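Local coordinates for protein AlkZ (Streptomyces sahachiroi, PDB 5UUJ) that belongs to the AlkZ-like family of DNA glycosylases, and has a helix-rich fold that contains probable winged-helix units, at residues A[253-258]-A[262-267]; A[214-217]-A[221-224]; A[11-16]-A[324-329]; A[19-24]-A[31-36]. One frame throughout, in Å; residues are numbered along the deposited sequence.

Contact 1. Residues A[253-258]-A[262-267]; sequences TEVDVE and AFVLTE
Thr253 and Val264 face each other as an antiparallel hydrogen-bonded pair, and two backbone bonds join them. Thr253 N gives its hydrogen to Val264 O at 2.7 Å, and Val264 N returns one to Thr253 O with an almost straight N-H...O angle of 174°. Two residues further on the arrangement repeats at Val255 and Ala262, where Val255 N reaches Ala262 O at 2.7 Å. The return bond, from Ala262 N to Val255 O, is the more bent of the two at 154°. Between them lies the non-hydrogen-bonded pair of Glu254 and Phe263, at which the strands touch through CA-H...O contacts: Phe263 CA sits 3.4 Å from Thr253 O, and Glu254 CA is equally near Ala262 O.

A hydroxyl pair adds a side-chain bond. Thr253 OG1 donates to Thr266 OG1 at 2.8 Å, the two side chains meeting at about a right angle, and Thr266 OG1 is held in turn by the backbone carbonyl of Asp250.

Apolar packing is concentrated on the face that carries Val255 and Val264. With its CG1 lodged between backbone N and carbonyl carbon (chi1 72°), Val264 presses that methyl to 3.3 Å from Val255 CG2, tighter than ordinary van der Waals contact. Two antiparallel strands joined by a short turn, directly after helix 238-248, form a beta hairpin consistent with the wing of a winged-helix unit.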
loop_
_atom_site.group_PDB
_atom_site.type_symbol
_atom_site.label_atom_id
_atom_site.label_comp_id
_atom_site.label_asym_id
_atom_site.label_seq_id
_atom_site.Cartn_x
_atom_site.Cartn_y
_atom_site.Cartn_z
ATOM N N THR A 253 -23.144 0.785 4.787
ATOM C CA THR A 253 -23.968 1.775 5.467
ATOM C C THR A 253 -23.452 3.157 5.102
ATOM O O THR A 253 -22.241 3.378 5.057
ATOM C CB THR A 253 -23.944 1.586 7.005
ATOM O OG1 THR A 253 -24.616 0.370 7.350
ATOM C CG2 THR A 253 -24.624 2.749 7.717
ATOM N N GLU A 254 -24.366 4.080 4.832
ATOM C CA GLU A 254 -23.982 5.447 4.508
ATOM C C GLU A 254 -23.787 6.254 5.785
ATOM O O GLU A 254 -24.655 6.268 6.660
ATOM C CB GLU A 254 -25.026 6.117 3.613
ATOM C CG GLU A 254 -24.622 7.520 3.173
ATOM C CD GLU A 254 -25.601 8.139 2.196
ATOM O OE1 GLU A 254 -26.720 8.499 2.620
ATOM O OE2 GLU A 254 -25.251 8.270 1.002
ATOM N N VAL A 255 -22.640 6.919 5.877
ATOM C CA VAL A 255 -22.287 7.722 7.043
ATOM C C VAL A 255 -22.104 9.186 6.656
ATOM O O VAL A 255 -21.393 9.503 5.703
ATOM C CB VAL A 255 -20.981 7.221 7.708
ATOM C CG1 VAL A 255 -20.781 7.894 9.061
ATOM C CG2 VAL A 255 -20.997 5.710 7.866
ATOM N N ASP A 256 -22.753 10.070 7.403
ATOM C CA ASP A 256 -22.541 11.503 7.269
ATOM C C ASP A 256 -21.424 11.923 8.218
ATOM O O ASP A 256 -21.658 12.126 9.408
ATOM C CB ASP A 256 -23.833 12.267 7.576
ATOM C CG ASP A 256 -23.724 13.754 7.284
ATOM O OD1 ASP A 256 -22.596 14.260 7.107
ATOM O OD2 ASP A 256 -24.780 14.420 7.239
ATOM N N VAL A 257 -20.210 12.044 7.688
ATOM C CA VAL A 257 -19.063 12.425 8.502
ATOM C C VAL A 257 -18.821 13.928 8.409
ATOM O O VAL A 257 -18.037 14.393 7.582
ATOM C CB VAL A 257 -17.787 11.671 8.080
ATOM C CG1 VAL A 257 -16.691 11.887 9.105
ATOM C CG2 VAL A 257 -18.068 10.183 7.929
ATOM N N GLU A 258 -19.505 14.677 9.271
ATOM C CA GLU A 258 -19.407 16.134 9.296
ATOM C C GLU A 258 -19.565 16.732 7.899
ATOM O O GLU A 258 -18.766 17.566 7.476
ATOM C CB GLU A 258 -18.076 16.569 9.917
ATOM C CG GLU A 258 -17.977 16.258 11.409
ATOM C CD GLU A 258 -16.688 16.757 12.040
ATOM O OE1 GLU A 258 -16.362 17.951 11.877
ATOM O OE2 GLU A 258 -16.001 15.953 12.701
ATOM N N ALA A 262 -20.311 9.124 3.061
ATOM C CA ALA A 262 -19.343 8.076 2.768
ATOM C C ALA A 262 -19.901 6.713 3.157
ATOM O O ALA A 262 -20.897 6.626 3.872
ATOM C CB ALA A 262 -18.040 8.343 3.499
ATOM N N PHE A 263 -19.251 5.655 2.682
ATOM C CA PHE A 263 -19.682 4.290 2.964
ATOM C C PHE A 263 -18.801 3.623 4.016
ATOM O O PHE A 263 -17.575 3.688 3.944
ATOM C CB PHE A 263 -19.666 3.443 1.687
ATOM C CG PHE A 263 -20.648 3.893 0.640
ATOM C CD1 PHE A 263 -22.013 3.767 0.849
ATOM C CD2 PHE A 263 -20.203 4.421 -0.560
ATOM C CE1 PHE A 263 -22.916 4.173 -0.115
ATOM C CE2 PHE A 263 -21.103 4.827 -1.530
ATOM C CZ PHE A 263 -22.459 4.704 -1.308
ATOM N N VAL A 264 -19.437 2.982 4.989
ATOM C CA VAL A 264 -18.741 2.107 5.925
ATOM C C VAL A 264 -19.393 0.728 5.849
ATOM O O VAL A 264 -20.561 0.618 5.481
ATOM C CB VAL A 264 -18.789 2.650 7.376
ATOM C CG1 VAL A 264 -20.188 2.500 7.984
ATOM C CG2 VAL A 264 -17.754 1.950 8.242
ATOM N N LEU A 265 -18.643 -0.322 6.166
ATOM C CA LEU A 265 -19.239 -1.652 6.261
ATOM C C LEU A 265 -20.267 -1.659 7.385
ATOM O O LEU A 265 -20.007 -1.160 8.480
ATOM C CB LEU A 265 -18.178 -2.728 6.507
ATOM C CG LEU A 265 -17.176 -2.971 5.375
ATOM C CD1 LEU A 265 -16.079 -3.916 5.835
ATOM C CD2 LEU A 265 -17.872 -3.526 4.140
ATOM N N THR A 266 -21.437 -2.222 7.104
ATOM C CA THR A 266 -22.517 -2.269 8.080
ATOM C C THR A 266 -22.084 -3.018 9.339
ATOM O O THR A 266 -22.510 -2.684 10.444
ATOM C CB THR A 266 -23.771 -2.933 7.483
ATOM O OG1 THR A 266 -24.178 -2.210 6.315
ATOM C CG2 THR A 266 -24.923 -2.957 8.494
ATOM N N GLU A 267 -21.223 -4.017 9.174
ATOM C CA GLU A 267 -20.738 -4.798 10.309
ATOM C C GLU A 267 -19.860 -3.967 11.253
ATOM O O GLU A 267 -19.554 -4.403 12.357
ATOM C CB GLU A 267 -19.962 -6.026 9.820
ATOM C CG GLU A 267 -18.731 -5.703 8.982
ATOM C CD GLU A 267 -17.898 -6.935 8.657
ATOM O OE1 GLU A 267 -17.532 -7.113 7.475
ATOM O OE2 GLU A 267 -17.600 -7.722 9.583
#

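Contact 2. Residues A[214-217]-A[221-224]; sequences AYLG and PATI
In what the order of helices and strands suggests is a winged-helix unit, Ala222 belongs to the short linker between its first two helices and meets Tyr215 and Leu216, which project from helix 204-219. The contact is small, 120 Å² counting both sides, and wholly apolar. Its hub is one methyl: Ala222 CB points at the helix and is approached by two consecutive side chains. Tyr215 comes with the rim of its ring, CE2 lying 3.8 Å from Ala222 CB, and the methyl stays near the ring plane, so this is an edge contact. Having CG anti to the backbone N (chi1 178°) carries that edge towards the linker although the CB of Tyr215 does not itself aim there. Leu216 adds one branch, its CD2 standing 4.0 Å from Ala222 CB and about as close to Ala222 N.

The linker is shaped by a cis peptide before Pro221, while at its other end Thr223 takes the N-cap position of helix 224-232, with its OG1 bonded to Thr226 OG1. Tyr215 is fixed at its far end, since its OH bonds to the carbonyl of Gly293. Its ring also meets those of Phe227, edge-to-face, and of Trp230 and Tyr219 at intermediate angles.

All three touching residues are buried. Beyond them, Leu216 packs on Leu265 and Pro221 on Ala262 and Val264, while Ala222 shares a backbone hydrogen bond with Phe263; strand 260-265 therefore lies against both the helix and the linker, with Phe227 and Trp230 of helix 224-232 against the Tyr215 ring.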
loop_
_atom_site.group_PDB
_atom_site.type_symbol
_atom_site.label_atom_id
_atom_site.label_comp_id
_atom_site.label_asym_id
_atom_site.label_seq_id
_atom_site.Cartn_x
_atom_site.Cartn_y
_atom_site.Cartn_z
ATOM N N ALA A 214 -12.091 -5.097 2.225
ATOM C CA ALA A 214 -10.778 -4.966 2.842
ATOM C C ALA A 214 -10.396 -3.497 3.006
ATOM O O ALA A 214 -9.874 -3.097 4.047
ATOM C CB ALA A 214 -9.729 -5.696 2.017
ATOM N N TYR A 215 -10.665 -2.697 1.979
ATOM C CA TYR A 215 -10.327 -1.280 2.016
ATOM C C TYR A 215 -11.097 -0.542 3.112
ATOM O O TYR A 215 -10.504 0.154 3.937
ATOM C CB TYR A 215 -10.601 -0.619 0.663
ATOM C CG TYR A 215 -10.299 0.859 0.675
ATOM C CD1 TYR A 215 -8.997 1.323 0.529
ATOM C CD2 TYR A 215 -11.309 1.791 0.857
ATOM C CE1 TYR A 215 -8.714 2.675 0.556
ATOM C CE2 TYR A 215 -11.037 3.146 0.883
ATOM C CZ TYR A 215 -9.738 3.581 0.735
ATOM O OH TYR A 215 -9.467 4.927 0.764
ATOM N N LEU A 216 -12.417 -0.695 3.116
ATOM C CA LEU A 216 -13.263 -0.008 4.090
ATOM C C LEU A 216 -12.989 -0.488 5.513
ATOM O O LEU A 216 -13.231 0.238 6.476
ATOM C CB LEU A 216 -14.740 -0.214 3.753
ATOM C CG LEU A 216 -15.247 0.419 2.455
ATOM C CD1 LEU A 216 -16.720 0.103 2.272
ATOM C CD2 LEU A 216 -15.017 1.928 2.432
ATOM N N GLY A 217 -12.477 -1.708 5.635
ATOM C CA GLY A 217 -12.182 -2.283 6.933
ATOM C C GLY A 217 -10.986 -1.649 7.620
ATOM O O GLY A 217 -10.767 -1.867 8.811
ATOM N N PRO A 221 -14.843 5.339 7.066
ATOM C CA PRO A 221 -15.750 5.374 5.913
ATOM C C PRO A 221 -15.088 6.081 4.735
ATOM O O PRO A 221 -14.169 6.869 4.956
ATOM C CB PRO A 221 -16.960 6.170 6.427
ATOM C CG PRO A 221 -16.813 6.210 7.925
ATOM C CD PRO A 221 -15.345 6.158 8.181
ATOM N N ALA A 222 -15.534 5.803 3.514
ATOM C CA ALA A 222 -14.926 6.409 2.335
ATOM C C ALA A 222 -15.905 6.479 1.174
ATOM O O ALA A 222 -16.894 5.746 1.133
ATOM C CB ALA A 222 -13.685 5.634 1.930
ATOM N N THR A 223 -15.621 7.374 0.235
ATOM C CA THR A 223 -16.420 7.505 -0.976
ATOM C C THR A 223 -15.880 6.591 -2.065
ATOM O O THR A 223 -14.781 6.040 -1.946
ATOM C CB THR A 223 -16.422 8.948 -1.507
ATOM O OG1 THR A 223 -15.103 9.293 -1.951
ATOM C CG2 THR A 223 -16.874 9.926 -0.430
ATOM N N ILE A 224 -16.656 6.443 -3.130
ATOM C CA ILE A 224 -16.225 5.691 -4.297
ATOM C C ILE A 224 -14.987 6.335 -4.913
ATOM O O ILE A 224 -14.057 5.638 -5.317
ATOM C CB ILE A 224 -17.351 5.604 -5.345
ATOM C CG1 ILE A 224 -18.463 4.697 -4.816
ATOM C CG2 ILE A 224 -16.821 5.080 -6.689
ATOM C CD1 ILE A 224 -19.698 4.654 -5.682
#

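Contact 3. Residues A[11-16]-A[324-329]; sequences QVFAWR and DGRVVG
Phe13 reaches out from helix 9-19 and lays one face of its ring against the backbone of Gly325. The carbonyl oxygen of Gly325 stands 3.8 Å above the ring plane, over its centre, and the carbonyl carbon lies over that same face. Phe13 CD2 is 3.7 Å from Gly325 CA, while the CA atoms of the two residues are just 5.1 Å apart, so close that a CB on Gly325 would run into Phe13 CB; the positive phi of Gly325 also suits a residue without one. Asp324 O approaches obliquely, 3.6 Å from Phe13 CD2. Arg326 contributes its aliphatic part: its CG touches Phe13 CE2 at 3.7 Å, and the chain then bends, leaving guanidinium and ring planes 48° apart. Phe13 carries CG anti to its carbonyl carbon (chi1 -63°), which directs the ring at this loop.

The second shell fixes the loop. Asp324 and Gly325 both have positive phi, with values close to those of a type I' turn, and they connect strand 320-323 to strand 326-334. Asp324 OD1 accepts a hydrogen bond from the backbone of Gly280, and its backbone pairs with Gly280 as well. The Gly325 oxygen above the ring is itself bonded to the hydroxyl of Tyr290, from helix 289-292. Val301 packs against Phe13 from a loop.

The contact thus sets an N-terminal helix on the tight turn of a hairpin in the five-stranded sheet, while other side chains of the same helix, Val12 and Arg16, meet Pro221 in the linker after helix 204-219.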
loop_
_atom_site.group_PDB
_atom_site.type_symbol
_atom_site.label_atom_id
_atom_site.label_comp_id
_atom_site.label_asym_id
_atom_site.label_seq_id
_atom_site.Cartn_x
_atom_site.Cartn_y
_atom_site.Cartn_z
ATOM N N GLN A 11 -13.861 10.539 15.620
ATOM C CA GLN A 11 -14.340 9.172 15.803
ATOM C C GLN A 11 -13.740 8.266 14.734
ATOM O O GLN A 11 -13.193 7.208 15.040
ATOM C CB GLN A 11 -15.862 9.101 15.742
ATOM C CG GLN A 11 -16.564 9.512 17.015
ATOM C CD GLN A 11 -18.039 9.174 16.984
ATOM O OE1 GLN A 11 -18.790 9.696 16.156
ATOM N NE2 GLN A 11 -18.462 8.285 17.878
ATOM N N VAL A 12 -13.849 8.694 13.477
ATOM C CA VAL A 12 -13.341 7.923 12.348
ATOM C C VAL A 12 -11.842 7.666 12.494
ATOM O O VAL A 12 -11.379 6.549 12.272
ATOM C CB VAL A 12 -13.627 8.643 11.007
ATOM C CG1 VAL A 12 -12.864 7.997 9.848
ATOM C CG2 VAL A 12 -15.125 8.639 10.717
ATOM N N PHE A 13 -11.088 8.690 12.882
ATOM C CA PHE A 13 -9.641 8.556 13.022
ATOM C C PHE A 13 -9.285 7.516 14.078
ATOM O O PHE A 13 -8.410 6.674 13.863
ATOM C CB PHE A 13 -8.999 9.897 13.387
ATOM C CG PHE A 13 -9.174 10.963 12.344
ATOM C CD1 PHE A 13 -9.337 10.634 11.006
ATOM C CD2 PHE A 13 -9.179 12.300 12.704
ATOM C CE1 PHE A 13 -9.496 11.618 10.050
ATOM C CE2 PHE A 13 -9.338 13.290 11.748
ATOM C CZ PHE A 13 -9.496 12.946 10.422
ATOM N N ALA A 14 -9.967 7.580 15.218
ATOM C CA ALA A 14 -9.738 6.631 16.299
ATOM C C ALA A 14 -10.078 5.210 15.857
ATOM O O ALA A 14 -9.354 4.264 16.168
ATOM C CB ALA A 14 -10.553 7.012 17.521
ATOM N N TRP A 15 -11.181 5.066 15.130
ATOM C CA TRP A 15 -11.613 3.757 14.662
ATOM C C TRP A 15 -10.613 3.190 13.658
ATOM O O TRP A 15 -10.237 2.020 13.738
ATOM C CB TRP A 15 -13.005 3.838 14.035
ATOM C CG TRP A 15 -13.503 2.508 13.569
ATOM C CD1 TRP A 15 -14.096 1.543 14.331
ATOM C CD2 TRP A 15 -13.442 1.986 12.236
ATOM N NE1 TRP A 15 -14.405 0.455 13.556
ATOM C CE2 TRP A 15 -14.014 0.700 12.266
ATOM C CE3 TRP A 15 -12.957 2.480 11.023
ATOM C CZ2 TRP A 15 -14.117 -0.099 11.129
ATOM C CZ3 TRP A 15 -13.062 1.684 9.893
ATOM C CH2 TRP A 15 -13.638 0.411 9.955
ATOM N N ARG A 16 -10.177 4.029 12.722
ATOM C CA ARG A 16 -9.176 3.623 11.739
ATOM C C ARG A 16 -7.891 3.166 12.424
ATOM O O ARG A 16 -7.316 2.142 12.058
ATOM C CB ARG A 16 -8.869 4.769 10.773
ATOM C CG ARG A 16 -9.961 5.031 9.750
ATOM C CD ARG A 16 -9.671 6.276 8.935
ATOM N NE ARG A 16 -10.697 6.516 7.924
ATOM C CZ ARG A 16 -10.770 7.610 7.171
ATOM N NH1 ARG A 16 -9.877 8.579 7.312
ATOM N NH2 ARG A 16 -11.743 7.738 6.281
ATOM N N ASP A 324 -4.293 13.597 17.376
ATOM C CA ASP A 324 -5.744 13.455 17.350
ATOM C C ASP A 324 -6.230 12.997 15.973
ATOM O O ASP A 324 -7.329 13.350 15.552
ATOM C CB ASP A 324 -6.430 14.772 17.738
ATOM C CG ASP A 324 -5.995 15.282 19.107
ATOM O OD1 ASP A 324 -5.440 14.490 19.896
ATOM O OD2 ASP A 324 -6.209 16.479 19.396
ATOM N N GLY A 325 -5.400 12.222 15.278
ATOM C CA GLY A 325 -5.765 11.651 13.992
ATOM C C GLY A 325 -5.360 12.476 12.778
ATOM O O GLY A 325 -5.420 11.985 11.653
ATOM N N ARG A 326 -4.955 13.723 13.004
ATOM C CA ARG A 326 -4.585 14.631 11.919
ATOM C C ARG A 326 -3.073 14.812 11.824
ATOM O O ARG A 326 -2.381 14.821 12.839
ATOM C CB ARG A 326 -5.248 15.998 12.116
ATOM C CG ARG A 326 -6.759 15.978 12.017
ATOM C CD ARG A 326 -7.355 17.371 12.179
ATOM N NE ARG A 326 -6.963 18.276 11.097
ATOM C CZ ARG A 326 -5.990 19.184 11.171
ATOM N NH1 ARG A 326 -5.284 19.344 12.286
ATOM N NH2 ARG A 326 -5.726 19.946 10.119
ATOM N N VAL A 327 -2.569 14.971 10.602
ATOM C CA VAL A 327 -1.153 15.254 10.387
ATOM C C VAL A 327 -0.863 16.698 10.792
ATOM O O VAL A 327 -1.482 17.624 10.273
ATOM C CB VAL A 327 -0.742 15.024 8.915
ATOM C CG1 VAL A 327 0.724 15.409 8.682
ATOM C CG2 VAL A 327 -0.974 13.576 8.527
ATOM N N VAL A 328 0.069 16.878 11.727
ATOM C CA VAL A 328 0.382 18.203 12.260
ATOM C C VAL A 328 1.864 18.548 12.129
ATOM O O VAL A 328 2.325 19.561 12.665
ATOM C CB VAL A 328 -0.018 18.317 13.747
ATOM C CG1 VAL A 328 -1.530 18.265 13.899
ATOM C CG2 VAL A 328 0.643 17.223 14.570
ATOM N N GLY A 329 2.606 17.708 11.415
ATOM C CA GLY A 329 4.020 17.941 11.196
ATOM C C GLY A 329 4.718 16.749 10.568
ATOM O O GLY A 329 4.087 15.736 10.269
#

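Contact 4. Residues A[19-24]-A[31-36]; sequences RQFLEP and SDVVGR
The carbonyl oxygen of Arg19 is met by Arg36 NH1 at 2.8 Å, in a bond with an N-H...O angle of 154°. The donor lies in the carbonyl plane, on a lone pair, and the oxygen stays close to the guanidinium plane. The Arg36 chain bends at both chi2 and chi3, which brings NH1 to the carbonyl.

Each face of this guanidinium has a neighbour. On one, the guanidinium of Arg19 is stacked flat, planes 3° apart and group centres separated by 3.9 Å. On the opposite face Phe21 CZ lies 3.7 Å above the plane, towards its rim, with the ring turned by 26°. The same ring packs on the root of the arginine, CE2 to Arg36 CB being 3.4 Å. It slides past Val33 as well, with CD2 at 4.2 Å from Val33 CG2, while Asp32 O sits at its edge. Phe21, with positive phi, is the C-prime residue of the Schellman motif closing helix 9-19.

Stacking two arginines should cost electrostatic energy, but both cations address helix C-terminal carbonyls: Arg36 that of Arg19, and Arg19 NE that of Gly217 near the end of helix 204-219. The partial negative charge expected at these helix ends probably offsets the repulsion. The in-plane bond to Arg19 O and the flat neighbours on both faces probably restrict the rotation of the Arg36 guanidinium.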
loop_
_atom_site.group_PDB
_atom_site.type_symbol
_atom_site.label_atom_id
_atom_site.label_comp_id
_atom_site.label_asym_id
_atom_site.label_seq_id
_atom_site.Cartn_x
_atom_site.Cartn_y
_atom_site.Cartn_z
ATOM N N ARG A 19 -8.316 -0.215 13.811
ATOM C CA ARG A 19 -8.282 -1.223 12.756
ATOM C C ARG A 19 -6.873 -1.422 12.197
ATOM O O ARG A 19 -6.531 -2.520 11.764
ATOM C CB ARG A 19 -9.238 -0.843 11.623
ATOM C CG ARG A 19 -10.699 -0.741 12.039
ATOM C CD ARG A 19 -11.281 -2.085 12.418
ATOM N NE ARG A 19 -11.270 -3.027 11.302
ATOM C CZ ARG A 19 -11.552 -4.321 11.411
ATOM N NH1 ARG A 19 -11.868 -4.842 12.590
ATOM N NH2 ARG A 19 -11.518 -5.097 10.338
ATOM N N GLN A 20 -6.059 -0.368 12.220
ATOM C CA GLN A 20 -4.723 -0.410 11.625
ATOM C C GLN A 20 -3.627 -0.767 12.634
ATOM O O GLN A 20 -2.440 -0.589 12.353
ATOM C CB GLN A 20 -4.394 0.937 10.977
ATOM C CG GLN A 20 -5.244 1.263 9.761
ATOM C CD GLN A 20 -4.908 2.618 9.169
ATOM O OE1 GLN A 20 -3.750 3.042 9.173
ATOM N NE2 GLN A 20 -5.922 3.313 8.666
ATOM N N PHE A 21 -4.036 -1.267 13.798
ATOM C CA PHE A 21 -3.117 -1.707 14.848
ATOM C C PHE A 21 -2.225 -0.585 15.379
ATOM O O PHE A 21 -1.115 -0.842 15.848
ATOM C CB PHE A 21 -2.234 -2.856 14.344
ATOM C CG PHE A 21 -3.002 -4.029 13.811
ATOM C CD1 PHE A 21 -3.892 -4.716 14.620
ATOM C CD2 PHE A 21 -2.823 -4.457 12.506
ATOM C CE1 PHE A 21 -4.597 -5.804 14.134
ATOM C CE2 PHE A 21 -3.524 -5.545 12.015
ATOM C CZ PHE A 21 -4.412 -6.219 12.829
ATOM N N LEU A 22 -2.709 0.651 15.320
ATOM C CA LEU A 22 -1.952 1.791 15.832
ATOM C C LEU A 22 -2.291 2.094 17.293
ATOM O O LEU A 22 -1.390 2.310 18.103
ATOM C CB LEU A 22 -2.198 3.027 14.963
ATOM C CG LEU A 22 -1.521 2.989 13.587
ATOM C CD1 LEU A 22 -1.978 4.153 12.722
ATOM C CD2 LEU A 22 -0.005 3.002 13.717
ATOM N N GLU A 23 -3.581 2.114 17.625
ATOM C CA GLU A 23 -4.032 2.333 19.003
ATOM C C GLU A 23 -5.364 1.616 19.229
ATOM O O GLU A 23 -6.333 1.902 18.529
ATOM C CB GLU A 23 -4.209 3.826 19.308
ATOM C CG GLU A 23 -2.956 4.683 19.169
ATOM C CD GLU A 23 -1.893 4.365 20.209
ATOM O OE1 GLU A 23 -2.251 3.909 21.318
ATOM O OE2 GLU A 23 -0.696 4.576 19.910
ATOM N N PRO A 24 -5.434 0.701 20.215
ATOM C CA PRO A 24 -4.397 0.294 21.171
ATOM C C PRO A 24 -3.312 -0.558 20.525
ATOM O O PRO A 24 -3.393 -0.863 19.336
ATOM C CB PRO A 24 -5.177 -0.510 22.212
ATOM C CG PRO A 24 -6.323 -1.070 21.458
ATOM C CD PRO A 24 -6.697 -0.023 20.452
ATOM N N SER A 31 2.371 -10.512 8.526
ATOM C CA SER A 31 1.291 -10.910 7.625
ATOM C C SER A 31 -0.042 -10.319 8.068
ATOM O O SER A 31 -0.846 -9.909 7.233
ATOM C CB SER A 31 1.180 -12.434 7.547
ATOM O OG SER A 31 2.295 -12.985 6.870
ATOM N N ASP A 32 -0.276 -10.282 9.378
ATOM C CA ASP A 32 -1.490 -9.671 9.922
ATOM C C ASP A 32 -1.578 -8.193 9.554
ATOM O O ASP A 32 -2.643 -7.708 9.172
ATOM C CB ASP A 32 -1.548 -9.819 11.447
ATOM C CG ASP A 32 -1.782 -11.250 11.893
ATOM O OD1 ASP A 32 -2.306 -12.052 11.091
ATOM O OD2 ASP A 32 -1.446 -11.568 13.052
ATOM N N VAL A 33 -0.460 -7.484 9.673
ATOM C CA VAL A 33 -0.423 -6.060 9.357
ATOM C C VAL A 33 -0.629 -5.819 7.859
ATOM O O VAL A 33 -1.478 -5.018 7.462
ATOM C CB VAL A 33 0.909 -5.419 9.804
ATOM C CG1 VAL A 33 1.001 -3.966 9.341
ATOM C CG2 VAL A 33 1.044 -5.495 11.308
ATOM N N VAL A 34 0.150 -6.508 7.033
ATOM C CA VAL A 34 0.056 -6.345 5.587
ATOM C C VAL A 34 -1.343 -6.701 5.097
ATOM O O VAL A 34 -1.912 -5.999 4.259
ATOM C CB VAL A 34 1.105 -7.209 4.857
ATOM C CG1 VAL A 34 0.870 -7.213 3.345
ATOM C CG2 VAL A 34 2.497 -6.700 5.162
ATOM N N GLY A 35 -1.895 -7.790 5.621
ATOM C CA GLY A 35 -3.231 -8.217 5.247
ATOM C C GLY A 35 -4.278 -7.181 5.613
ATOM O O GLY A 35 -5.117 -6.808 4.793
ATOM N N ARG A 36 -4.219 -6.712 6.855
ATOM C CA ARG A 36 -5.167 -5.727 7.364
ATOM C C ARG A 36 -5.094 -4.407 6.591
ATOM O O ARG A 36 -6.120 -3.798 6.298
ATOM C CB ARG A 36 -4.909 -5.484 8.857
ATOM C CG ARG A 36 -5.757 -4.397 9.501
ATOM C CD ARG A 36 -7.261 -4.658 9.385
ATOM N NE ARG A 36 -7.690 -5.887 10.051
ATOM C CZ ARG A 36 -7.978 -5.985 11.348
ATOM N NH1 ARG A 36 -7.880 -4.933 12.150
ATOM N NH2 ARG A 36 -8.365 -7.147 11.848
#

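In the fold
Along the chain, contact 4 closes first, then contact 2, then contact 1, and all three lie within the long loop that contact 3 closes by bringing residues 11-16 to 324-329. Contacts 1 and 2 are neighbours, centres about 9 Å apart: the hairpin 252-265 of contact 1 packs on helix 204-219 and the following loop of contact 2, within one probable winged-helix unit. Helix 9-19 connects the rest, touching contact 1 where Val12 meets Val257, touching contact 2, and ending at contact 4. Contacts 1 and 4, about 21 Å apart between centres, do not touch. The N-terminal helix thereby ties this unit to the five-stranded sheet and to helix 30-36.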